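Local coordinates for ActII protein (Streptomyces coelicolor, PDB 2OPT) that probably binds operator DNA as a TetR-family transcriptional repressor, and also binds actinorhodin and its biosynthetic precursor (S)-DNPA, at residues D128-Y133 with A214-A219; G135-T140 with E206-G211; Q8-V13 with Q34-G39; D25-R30 with D51-L56. All coordinates share one frame; numbering follows the deposited sequence.

From the N terminus, helix 8-22 comes first, and contact 3 closes a loop by bringing its start back against the end of helix 29-36. Contact 4 opens within that loop, at residues 25-30, and closes beyond it on helix 50-61, so the two cross. They also touch, V12 CG1 lying 3.6 Å from L56 O, and together they tie helix 29-36, the first helix of the predicted DNA-binding motif, to helices 8-22 and 50-61. Much later, helix 128-150 opens contact 1 and then contact 2. Helix 197-219 returns antiparallel and closes them in reverse order, contact 2 within contact 1. Both lie across the chain's centre from the first pair, in the C-terminal part of the fold, where the second subunit also packs.

Contact 1 (D128-Y133 with A214-A219); sequences DELAAY and AGAGEA
L130 reaches from helix 128-150 with a single methyl, CD2, and lays it against the backbone of helix 197-219 at G215 and A216. The leucine's CB already points at the other helix; with CG anti to the backbone N (chi1 174°) and chi2 at 66°, CD2 becomes the extended branch, roughly anti to CA. CD2 ends 3.6 Å from A216 N and 3.7 Å from G215 C, resting on the peptide that joins the two residues. The methyl of A216 flanks this spot, its CB 4.2 Å from L130 CD2. Because G215 has no side chain, the leucine can settle directly on the helix surface, with the L130 and G215 CA atoms 7.6 Å apart. Beyond the pair, L126 packs on A131 and A216. The neighbouring E129 and Y133 serve a different partner: E129 forms a salt bridge to R199 of the second subunit, and the Y133 ring packs on F141 of that subunit. Helix 128-150 thus faces its own chain with L130 and the other subunit with these residues. Between the two segments a hydrocarbon methyl lies on a peptide group beside the A216 methyl, so this small contact depends on close van der Waals fit, with no bond to fix a direction.

Contact 2 (G135-T140 with E206-G211); sequences GDLLST and EIIIAG
I208 sends its CG2 methyl from helix 197-219 toward helix 128-150, where L137 and L138 receive it. CG2 stands anti to the backbone N of I208, which aims it across the gap, while CG1 takes the place beside that N (chi1 -63°). L137 CD2 meets this methyl at 4.1 Å, the two side chains crossing obliquely. L138 runs past I208 in the opposite direction; its CB points to one side of the other helix, and its side chain lies beside I208. The exact placement of that side chain is doubtful, since the L138 torsions are irregular and CD1 is modelled too near I208 CG2. At L138 and I208 the backbones come closest, with CA atoms 7.4 Å apart.

Further out, helix 75-92 packs on both helices: V79 on L138, and A76 and K80 on I209. I207 of the second subunit packs on L137. On a side of helix 128-150 that does not meet helix 197-219, D136 O accepts three donors, T140 N, S139 OG and T140 OG1. The T140 hydroxyl stands above the carbonyl plane, its OG1 2.9 Å from D136 O, and both hydroxyls are folded back on their own helix. Across the contact itself the chemistry is that of hydrocarbon in a buried setting, where one branched methyl of I208 serves two leucines at once.

Contact 3 (Q8-V13 with Q34-G39); sequences QDRIVV and QELKTG
L36, on the last turn of helix 29-36, spreads its two methyls over helix 8-22, one meeting I11 and the other R10. Its CB points toward that helix, and with CG anti to the carbonyl carbon (chi1 -71°) the fork opens across the gap. CD1 comes 4.0 Å from I11 CG1, the two side chains crossing at about a right angle. CD2 lies 4.2 Å from I11 CA and 4.1 Å from R10 CG, so it rests between the arginine's CG methylene and the backbone at I11.

R10 takes part only through the aliphatic base of its side chain. That chain bends at both chi2 (57°) and chi3 (61°), folding back before the guanidinium, and the contact stays hydrocarbon at this exposed edge. I11 presents CG1 to the leucine and is buried, for L43, H46 and V47 of helix 40-47 also pack on it; L43 touches L36 as well.

Just after L36 the helix ends in a Schellman motif with K37, of positive phi, as its C-prime residue. Q34 O accepts K37 N at 3.1 Å and the side-chain K37 NZ at 2.7 Å, the two donors arriving from opposite faces of the carbonyl plane. The lysine is thereby curled back over the helix end. G39 then serves as N-cap of helix 40-47. Helices 29-36 and 40-47 with the turn between them form the helix-turn-helix, predicted over residues 28-47; helix 8-22 packs against it, and the three helices together are typical of a TetR-family DNA-binding domain.

Contact 4 (D25-R30 with D51-L56); sequences DALSMR and DELLDL
L27 sets its CD2 methyl over the shallow dimple where the end methyls of L53 and L54 meet on helix 50-61. The methyl is 3.9 Å from L54 CD2 and 4.0 Å from L53 CD1, so it rests on both at nearly equal distance, and both support it from the same side. L27 and L53 meet tip to tip, each with CG anti to its own backbone N, and both CB atoms point across the gap; the L54 side chain instead slides past L27 the opposite way.

Two residues on, M29 adds a second bump. It curls at chi2 (-42°) and chi3 (-84°), which brings SD alongside the base of L53, 4.2 Å from its CB. L53 is therefore held near its tip by L27 and at its root by M29. S28, between these two, is the N-cap of helix 29-36, with OG bonded to R31 N. That helix opens the predicted helix-turn-helix, and L27 and M29 at its threshold fasten it to helix 50-61 in the small helical bundle of a TetR-type DNA-binding domain.

Further bumps come from helices 8-22 and 40-47. A15, I18 and L19 of helix 8-22 close around L27, while V47 of helix 40-47 fits against both M29 and L53. The loop residues L24 and R103 pack on L54, and the R103 guanidinium also forms a salt bridge with D55.

Contact 1 (D128-Y133 with A214-A219)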
loop_
_atom_site.group_PDB
_atom_site.type_symbol
_atom_site.label_atom_id
_atom_site.label_comp_id
_atom_site.label_asym_id
_atom_site.label_seq_id
_atom_site.Cartn_x
_atom_site.Cartn_y
_atom_site.Cartn_z
ATOM N N ASP A 128 -19.531 -12.472 4.458
ATOM C CA ASP A 128 -18.262 -13.175 4.237
ATOM C C ASP A 128 -17.258 -12.368 3.394
ATOM O O ASP A 128 -16.112 -12.273 3.773
ATOM C CB ASP A 128 -18.514 -14.524 3.541
ATOM C CG ASP A 128 -19.244 -15.540 4.424
ATOM O OD1 ASP A 128 -19.521 -15.250 5.604
ATOM O OD2 ASP A 128 -19.520 -16.652 3.926
ATOM N N GLU A 129 -17.674 -11.842 2.234
ATOM C CA GLU A 129 -16.738 -11.136 1.344
ATOM C C GLU A 129 -16.242 -9.847 1.950
ATOM O O GLU A 129 -15.115 -9.463 1.714
ATOM C CB GLU A 129 -17.342 -10.797 -0.016
ATOM C CG GLU A 129 -17.313 -11.986 -1.012
ATOM C CD GLU A 129 -17.627 -11.566 -2.461
ATOM O OE1 GLU A 129 -17.977 -10.360 -2.699
ATOM O OE2 GLU A 129 -17.521 -12.467 -3.353
ATOM N N LEU A 130 -17.117 -9.145 2.654
ATOM C CA LEU A 130 -16.785 -7.839 3.253
ATOM C C LEU A 130 -15.843 -8.038 4.441
ATOM O O LEU A 130 -14.925 -7.213 4.768
ATOM C CB LEU A 130 -18.089 -7.127 3.699
ATOM C CG LEU A 130 -17.974 -5.792 4.486
ATOM C CD1 LEU A 130 -17.393 -4.765 3.589
ATOM C CD2 LEU A 130 -19.351 -5.319 4.883
ATOM N N ALA A 131 -16.072 -9.140 5.131
ATOM C CA ALA A 131 -15.225 -9.491 6.297
ATOM C C ALA A 131 -13.806 -9.836 5.828
ATOM O O ALA A 131 -12.807 -9.301 6.305
ATOM C CB ALA A 131 -15.806 -10.679 7.019
ATOM N N ALA A 132 -13.738 -10.759 4.891
ATOM C CA ALA A 132 -12.500 -11.189 4.278
ATOM C C ALA A 132 -11.763 -10.045 3.608
ATOM O O ALA A 132 -10.606 -9.766 3.953
ATOM C CB ALA A 132 -12.792 -12.306 3.287
ATOM N N TYR A 133 -12.418 -9.349 2.677
ATOM C CA TYR A 133 -11.780 -8.205 2.019
ATOM C C TYR A 133 -11.404 -7.095 3.012
ATOM O O TYR A 133 -10.311 -6.489 2.900
ATOM C CB TYR A 133 -12.596 -7.675 0.817
ATOM C CG TYR A 133 -11.864 -6.552 0.134
ATOM C CD1 TYR A 133 -10.827 -6.812 -0.768
ATOM C CD2 TYR A 133 -12.191 -5.224 0.409
ATOM C CE1 TYR A 133 -10.122 -5.774 -1.357
ATOM C CE2 TYR A 133 -11.483 -4.168 -0.166
ATOM C CZ TYR A 133 -10.451 -4.450 -1.024
ATOM O OH TYR A 133 -9.784 -3.393 -1.589
ATOM N N ALA A 214 -20.920 0.756 6.952
ATOM C CA ALA A 214 -21.904 1.177 5.954
ATOM C C ALA A 214 -22.284 0.011 5.079
ATOM O O ALA A 214 -23.441 -0.161 4.759
ATOM C CB ALA A 214 -21.384 2.324 5.100
ATOM N N GLY A 215 -21.295 -0.777 4.684
ATOM C CA GLY A 215 -21.495 -1.952 3.858
ATOM C C GLY A 215 -22.223 -3.080 4.583
ATOM O O GLY A 215 -22.932 -3.851 3.942
ATOM N N ALA A 216 -22.026 -3.199 5.902
ATOM C CA ALA A 216 -22.695 -4.240 6.684
ATOM C C ALA A 216 -24.158 -3.853 6.897
ATOM O O ALA A 216 -25.036 -4.719 6.894
ATOM C CB ALA A 216 -21.999 -4.455 8.032
ATOM N N GLY A 217 -24.385 -2.541 7.081
ATOM C CA GLY A 217 -25.712 -1.925 7.268
ATOM C C GLY A 217 -26.687 -1.930 6.084
ATOM O O GLY A 217 -27.904 -2.048 6.309
ATOM N N GLU A 218 -26.170 -1.806 4.866
ATOM C CA GLU A 218 -26.967 -2.040 3.668
ATOM C C GLU A 218 -27.287 -3.522 3.499
ATOM O O GLU A 218 -28.449 -3.904 3.355
ATOM C CB GLU A 218 -26.240 -1.514 2.429
ATOM C CG GLU A 218 -24.948 -2.248 2.111
ATOM C CD GLU A 218 -24.205 -1.638 0.939
ATOM O OE1 GLU A 218 -24.674 -0.610 0.406
ATOM O OE2 GLU A 218 -23.150 -2.185 0.551
ATOM N N ALA A 219 -26.250 -4.352 3.518
ATOM C CA ALA A 219 -26.416 -5.781 3.757
ATOM C C ALA A 219 -27.712 -6.067 4.508
ATOM O O ALA A 219 -28.623 -6.700 3.975
ATOM C CB ALA A 219 -25.223 -6.333 4.521
#

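Contact 2 (G135-T140 with E206-G211)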
loop_
_atom_site.group_PDB
_atom_site.type_symbol
_atom_site.label_atom_id
_atom_site.label_comp_id
_atom_site.label_asym_id
_atom_site.label_seq_id
_atom_site.Cartn_x
_atom_site.Cartn_y
_atom_site.Cartn_z
ATOM N N GLY A 135 -10.572 -7.255 6.196
ATOM C CA GLY A 135 -9.373 -7.636 6.858
ATOM C C GLY A 135 -8.131 -7.320 6.033
ATOM O O GLY A 135 -7.125 -6.887 6.576
ATOM N N ASP A 136 -8.183 -7.621 4.754
ATOM C CA ASP A 136 -7.089 -7.377 3.818
ATOM C C ASP A 136 -6.814 -5.866 3.692
ATOM O O ASP A 136 -5.660 -5.429 3.772
ATOM C CB ASP A 136 -7.464 -7.909 2.413
ATOM C CG ASP A 136 -6.227 -8.057 1.489
ATOM O OD1 ASP A 136 -5.257 -8.725 1.886
ATOM O OD2 ASP A 136 -6.198 -7.517 0.377
ATOM N N LEU A 137 -7.889 -5.092 3.434
ATOM C CA LEU A 137 -7.801 -3.670 3.202
ATOM C C LEU A 137 -7.271 -3.003 4.489
ATOM O O LEU A 137 -6.461 -2.098 4.454
ATOM C CB LEU A 137 -9.184 -3.080 2.812
ATOM C CG LEU A 137 -9.236 -1.527 2.692
ATOM C CD1 LEU A 137 -8.295 -1.103 1.594
ATOM C CD2 LEU A 137 -10.631 -0.891 2.449
ATOM N N LEU A 138 -7.676 -3.498 5.637
ATOM C CA LEU A 138 -7.182 -2.905 6.894
ATOM C C LEU A 138 -5.680 -3.156 7.076
ATOM O O LEU A 138 -4.903 -2.241 7.397
ATOM C CB LEU A 138 -7.957 -3.565 8.002
ATOM C CG LEU A 138 -9.127 -2.832 8.651
ATOM C CD1 LEU A 138 -9.360 -1.416 8.326
ATOM C CD2 LEU A 138 -10.300 -3.643 9.175
ATOM N N SER A 139 -5.250 -4.403 6.851
ATOM C CA SER A 139 -3.859 -4.743 6.994
ATOM C C SER A 139 -2.998 -4.040 5.958
ATOM O O SER A 139 -1.894 -3.602 6.270
ATOM C CB SER A 139 -3.637 -6.258 7.065
ATOM O OG SER A 139 -3.697 -6.849 5.767
ATOM N N THR A 140 -3.497 -3.952 4.714
ATOM C CA THR A 140 -2.858 -3.224 3.635
ATOM C C THR A 140 -2.654 -1.749 3.955
ATOM O O THR A 140 -1.591 -1.208 3.727
ATOM C CB THR A 140 -3.668 -3.462 2.331
ATOM O OG1 THR A 140 -3.454 -4.823 1.951
ATOM C CG2 THR A 140 -3.207 -2.571 1.188
ATOM N N GLU A 206 -10.749 5.727 10.546
ATOM C CA GLU A 206 -12.139 6.182 10.638
ATOM C C GLU A 206 -12.860 5.901 9.334
ATOM O O GLU A 206 -13.951 5.308 9.317
ATOM C CB GLU A 206 -12.156 7.688 10.929
ATOM C CG GLU A 206 -11.885 8.004 12.397
ATOM C CD GLU A 206 -11.833 9.483 12.734
ATOM O OE1 GLU A 206 -12.087 10.359 11.850
ATOM O OE2 GLU A 206 -11.540 9.762 13.927
ATOM N N ILE A 207 -12.227 6.310 8.236
ATOM C CA ILE A 207 -12.806 6.174 6.929
ATOM C C ILE A 207 -13.140 4.712 6.642
ATOM O O ILE A 207 -14.249 4.410 6.250
ATOM C CB ILE A 207 -11.898 6.764 5.833
ATOM C CG1 ILE A 207 -11.844 8.299 5.969
ATOM C CG2 ILE A 207 -12.388 6.357 4.463
ATOM C CD1 ILE A 207 -10.740 8.969 5.196
ATOM N N ILE A 208 -12.162 3.818 6.812
ATOM C CA ILE A 208 -12.348 2.385 6.433
ATOM C C ILE A 208 -13.399 1.714 7.322
ATOM O O ILE A 208 -14.242 0.986 6.827
ATOM C CB ILE A 208 -11.017 1.610 6.518
ATOM C CG1 ILE A 208 -10.014 2.207 5.507
ATOM C CG2 ILE A 208 -11.271 0.089 6.401
ATOM C CD1 ILE A 208 -8.520 1.720 5.607
ATOM N N ILE A 209 -13.357 1.998 8.624
ATOM C CA ILE A 209 -14.320 1.418 9.602
ATOM C C ILE A 209 -15.756 1.916 9.305
ATOM O O ILE A 209 -16.689 1.101 9.209
ATOM C CB ILE A 209 -13.860 1.719 11.054
ATOM C CG1 ILE A 209 -12.608 0.891 11.399
ATOM C CG2 ILE A 209 -14.934 1.315 12.081
ATOM C CD1 ILE A 209 -11.922 1.412 12.582
ATOM N N ALA A 210 -15.949 3.226 9.108
ATOM C CA ALA A 210 -17.257 3.728 8.706
ATOM C C ALA A 210 -17.741 3.030 7.412
ATOM O O ALA A 210 -18.906 2.698 7.275
ATOM C CB ALA A 210 -17.229 5.282 8.476
ATOM N N GLY A 211 -16.850 2.814 6.467
ATOM C CA GLY A 211 -17.267 2.256 5.154
ATOM C C GLY A 211 -17.608 0.799 5.316
ATOM O O GLY A 211 -18.484 0.303 4.654
#

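Contact 3 (Q8-V13 with Q34-G39)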
loop_
_atom_site.group_PDB
_atom_site.type_symbol
_atom_site.label_atom_id
_atom_site.label_comp_id
_atom_site.label_asym_id
_atom_site.label_seq_id
_atom_site.Cartn_x
_atom_site.Cartn_y
_atom_site.Cartn_z
ATOM N N GLN A 8 15.580 -23.011 16.345
ATOM C CA GLN A 8 14.968 -22.073 15.417
ATOM C C GLN A 8 14.715 -20.739 16.153
ATOM O O GLN A 8 15.025 -19.680 15.642
ATOM C CB GLN A 8 13.654 -22.635 14.961
ATOM C CG GLN A 8 13.019 -21.776 13.911
ATOM C CD GLN A 8 11.702 -22.319 13.485
ATOM O OE1 GLN A 8 10.653 -21.845 13.931
ATOM N NE2 GLN A 8 11.735 -23.340 12.638
ATOM N N ASP A 9 14.154 -20.794 17.352
ATOM C CA ASP A 9 13.821 -19.551 18.056
ATOM C C ASP A 9 15.035 -18.679 18.319
ATOM O O ASP A 9 14.923 -17.450 18.239
ATOM C CB ASP A 9 13.078 -19.795 19.385
ATOM C CG ASP A 9 12.561 -18.455 20.044
ATOM O OD1 ASP A 9 11.840 -17.640 19.354
ATOM O OD2 ASP A 9 12.892 -18.233 21.260
ATOM N N ARG A 10 16.170 -19.276 18.695
ATOM C CA ARG A 10 17.334 -18.457 19.128
ATOM C C ARG A 10 17.847 -17.790 17.861
ATOM O O ARG A 10 18.299 -16.658 17.838
ATOM C CB ARG A 10 18.431 -19.357 19.721
ATOM C CG ARG A 10 19.822 -18.715 19.812
ATOM C CD ARG A 10 19.816 -17.429 20.623
ATOM N NE ARG A 10 19.376 -17.675 22.005
ATOM C CZ ARG A 10 18.790 -16.758 22.780
ATOM N NH1 ARG A 10 18.444 -17.061 24.041
ATOM N NH2 ARG A 10 18.556 -15.544 22.289
ATOM N N ILE A 11 17.810 -18.536 16.802
ATOM C CA ILE A 11 18.243 -18.000 15.531
ATOM C C ILE A 11 17.405 -16.784 15.092
ATOM O O ILE A 11 17.936 -15.782 14.630
ATOM C CB ILE A 11 18.148 -19.083 14.413
ATOM C CG1 ILE A 11 19.140 -20.272 14.637
ATOM C CG2 ILE A 11 18.377 -18.432 12.965
ATOM C CD1 ILE A 11 18.834 -21.548 13.623
ATOM N N VAL A 12 16.088 -16.931 15.134
ATOM C CA VAL A 12 15.178 -15.861 14.699
ATOM C C VAL A 12 15.260 -14.642 15.574
ATOM O O VAL A 12 15.197 -13.521 15.088
ATOM C CB VAL A 12 13.719 -16.437 14.499
ATOM C CG1 VAL A 12 12.745 -15.343 14.068
ATOM C CG2 VAL A 12 13.790 -17.459 13.399
ATOM N N VAL A 13 15.394 -14.845 16.883
ATOM C CA VAL A 13 15.470 -13.760 17.770
ATOM C C VAL A 13 16.744 -12.943 17.452
ATOM O O VAL A 13 16.697 -11.740 17.451
ATOM C CB VAL A 13 15.546 -14.286 19.233
ATOM C CG1 VAL A 13 16.065 -13.173 20.247
ATOM C CG2 VAL A 13 14.203 -14.826 19.684
ATOM N N GLN A 34 27.711 -15.570 11.837
ATOM C CA GLN A 34 28.740 -14.896 12.624
ATOM C C GLN A 34 28.223 -14.526 14.012
ATOM O O GLN A 34 28.860 -14.796 15.037
ATOM C CB GLN A 34 29.132 -13.639 11.879
ATOM C CG GLN A 34 30.068 -12.725 12.654
ATOM C CD GLN A 34 30.477 -11.449 11.877
ATOM O OE1 GLN A 34 31.367 -11.503 11.029
ATOM N NE2 GLN A 34 29.887 -10.304 12.225
ATOM N N GLU A 35 27.050 -13.914 14.045
ATOM C CA GLU A 35 26.462 -13.438 15.271
ATOM C C GLU A 35 26.139 -14.601 16.240
ATOM O O GLU A 35 26.224 -14.445 17.447
ATOM C CB GLU A 35 25.199 -12.667 14.902
ATOM C CG GLU A 35 24.787 -11.640 15.886
ATOM C CD GLU A 35 25.768 -10.504 16.016
ATOM O OE1 GLU A 35 26.532 -10.201 15.043
ATOM O OE2 GLU A 35 25.747 -9.908 17.115
ATOM N N LEU A 36 25.728 -15.744 15.686
ATOM C CA LEU A 36 25.406 -16.939 16.444
ATOM C C LEU A 36 26.640 -17.783 16.767
ATOM O O LEU A 36 26.610 -18.643 17.653
ATOM C CB LEU A 36 24.443 -17.766 15.642
ATOM C CG LEU A 36 22.989 -17.275 15.473
ATOM C CD1 LEU A 36 22.372 -17.931 14.279
ATOM C CD2 LEU A 36 22.222 -17.615 16.734
ATOM N N LYS A 37 27.724 -17.544 16.031
ATOM C CA LYS A 37 28.953 -18.317 16.160
ATOM C C LYS A 37 28.742 -19.756 15.836
ATOM O O LYS A 37 29.214 -20.644 16.530
ATOM C CB LYS A 37 29.545 -18.145 17.549
ATOM C CG LYS A 37 30.331 -16.887 17.617
ATOM C CD LYS A 37 30.006 -16.092 18.827
ATOM C CE LYS A 37 30.642 -14.731 18.644
ATOM N NZ LYS A 37 30.292 -14.145 17.289
ATOM N N THR A 38 28.042 -19.999 14.744
ATOM C CA THR A 38 27.761 -21.351 14.348
ATOM C C THR A 38 28.236 -21.526 12.913
ATOM O O THR A 38 28.634 -20.571 12.243
ATOM C CB THR A 38 26.267 -21.632 14.422
ATOM O OG1 THR A 38 26.022 -23.022 14.156
ATOM C CG2 THR A 38 25.489 -20.723 13.382
ATOM N N GLY A 39 28.165 -22.768 12.467
ATOM C CA GLY A 39 28.477 -23.121 11.092
ATOM C C GLY A 39 27.285 -22.899 10.204
ATOM O O GLY A 39 26.128 -22.787 10.658
#

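Contact 4 (D25-R30 with D51-L56)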
loop_
_atom_site.group_PDB
_atom_site.type_symbol
_atom_site.label_atom_id
_atom_site.label_comp_id
_atom_site.label_asym_id
_atom_site.label_seq_id
_atom_site.Cartn_x
_atom_site.Cartn_y
_atom_site.Cartn_z
ATOM N N ASP A 25 19.354 -4.691 5.215
ATOM C CA ASP A 25 20.442 -5.044 4.292
ATOM C C ASP A 25 21.613 -5.687 5.047
ATOM O O ASP A 25 22.298 -6.553 4.513
ATOM C CB ASP A 25 20.872 -3.862 3.417
ATOM C CG ASP A 25 19.801 -3.448 2.400
ATOM O OD1 ASP A 25 18.918 -4.239 2.023
ATOM O OD2 ASP A 25 19.838 -2.288 1.966
ATOM N N ALA A 26 21.771 -5.302 6.311
ATOM C CA ALA A 26 22.760 -5.853 7.235
ATOM C C ALA A 26 22.486 -7.296 7.598
ATOM O O ALA A 26 23.378 -7.987 8.103
ATOM C CB ALA A 26 22.796 -5.019 8.494
ATOM N N LEU A 27 21.245 -7.755 7.358
ATOM C CA LEU A 27 20.860 -9.111 7.739
ATOM C C LEU A 27 21.102 -10.086 6.593
ATOM O O LEU A 27 20.204 -10.308 5.784
ATOM C CB LEU A 27 19.402 -9.164 8.218
ATOM C CG LEU A 27 18.875 -10.549 8.646
ATOM C CD1 LEU A 27 19.691 -11.123 9.758
ATOM C CD2 LEU A 27 17.397 -10.438 9.057
ATOM N N SER A 28 22.319 -10.648 6.531
ATOM C CA SER A 28 22.688 -11.672 5.562
ATOM C C SER A 28 22.830 -12.950 6.346
ATOM O O SER A 28 23.005 -12.911 7.561
ATOM C CB SER A 28 24.024 -11.333 4.894
ATOM O OG SER A 28 25.046 -11.324 5.859
ATOM N N MET A 29 22.779 -14.090 5.673
ATOM C CA MET A 29 22.976 -15.396 6.389
ATOM C C MET A 29 24.375 -15.487 7.022
ATOM O O MET A 29 24.567 -16.013 8.143
ATOM C CB MET A 29 22.723 -16.557 5.415
ATOM C CG MET A 29 21.257 -16.631 4.984
ATOM S SD MET A 29 20.036 -16.366 6.314
ATOM C CE MET A 29 19.927 -18.010 7.007
ATOM N N ARG A 30 25.340 -14.923 6.329
ATOM C CA ARG A 30 26.693 -14.896 6.842
ATOM C C ARG A 30 26.811 -14.087 8.134
ATOM O O ARG A 30 27.467 -14.541 9.085
ATOM C CB ARG A 30 27.647 -14.379 5.777
ATOM C CG ARG A 30 29.092 -14.589 6.106
ATOM C CD ARG A 30 29.938 -14.372 4.854
ATOM N NE ARG A 30 29.728 -15.445 3.867
ATOM C CZ ARG A 30 30.377 -16.606 3.865
ATOM N NH1 ARG A 30 30.106 -17.507 2.917
ATOM N NH2 ARG A 30 31.293 -16.865 4.806
ATOM N N ASP A 51 15.415 -15.867 2.283
ATOM C CA ASP A 51 13.984 -15.633 2.160
ATOM C C ASP A 51 13.143 -16.379 3.175
ATOM O O ASP A 51 12.151 -15.867 3.656
ATOM C CB ASP A 51 13.554 -15.959 0.731
ATOM C CG ASP A 51 14.083 -14.920 -0.258
ATOM O OD1 ASP A 51 14.344 -13.753 0.183
ATOM O OD2 ASP A 51 14.200 -15.243 -1.469
ATOM N N GLU A 52 13.515 -17.589 3.509
ATOM C CA GLU A 52 12.759 -18.376 4.483
ATOM C C GLU A 52 12.975 -17.796 5.854
ATOM O O GLU A 52 12.089 -17.802 6.685
ATOM C CB GLU A 52 13.277 -19.789 4.437
ATOM C CG GLU A 52 12.872 -20.371 3.020
ATOM C CD GLU A 52 13.577 -21.661 2.573
ATOM O OE1 GLU A 52 14.726 -21.919 2.972
ATOM O OE2 GLU A 52 12.980 -22.414 1.744
ATOM N N LEU A 53 14.184 -17.333 6.087
ATOM C CA LEU A 53 14.524 -16.703 7.381
ATOM C C LEU A 53 13.618 -15.499 7.619
ATOM O O LEU A 53 13.066 -15.315 8.704
ATOM C CB LEU A 53 15.989 -16.308 7.332
ATOM C CG LEU A 53 16.578 -15.632 8.599
ATOM C CD1 LEU A 53 16.218 -14.205 8.513
ATOM C CD2 LEU A 53 16.106 -16.286 9.923
ATOM N N LEU A 54 13.522 -14.627 6.628
ATOM C CA LEU A 54 12.685 -13.448 6.715
ATOM C C LEU A 54 11.206 -13.814 6.957
ATOM O O LEU A 54 10.521 -13.100 7.666
ATOM C CB LEU A 54 12.855 -12.591 5.446
ATOM C CG LEU A 54 14.219 -11.884 5.344
ATOM C CD1 LEU A 54 14.257 -11.087 4.058
ATOM C CD2 LEU A 54 14.490 -10.988 6.579
ATOM N N ASP A 55 10.708 -14.909 6.367
ATOM C CA ASP A 55 9.326 -15.374 6.626
ATOM C C ASP A 55 9.214 -15.613 8.122
ATOM O O ASP A 55 8.169 -15.352 8.745
ATOM C CB ASP A 55 9.051 -16.719 5.923
ATOM C CG ASP A 55 8.873 -16.600 4.391
ATOM O OD1 ASP A 55 8.506 -15.527 3.904
ATOM O OD2 ASP A 55 8.997 -17.636 3.672
ATOM N N LEU A 56 10.285 -16.140 8.725
ATOM C CA LEU A 56 10.238 -16.490 10.147
ATOM C C LEU A 56 10.293 -15.273 11.072
ATOM O O LEU A 56 9.696 -15.275 12.165
ATOM C CB LEU A 56 11.371 -17.470 10.477
ATOM C CG LEU A 56 11.310 -18.895 9.899
ATOM C CD1 LEU A 56 12.601 -19.631 10.258
ATOM C CD2 LEU A 56 10.136 -19.664 10.405
#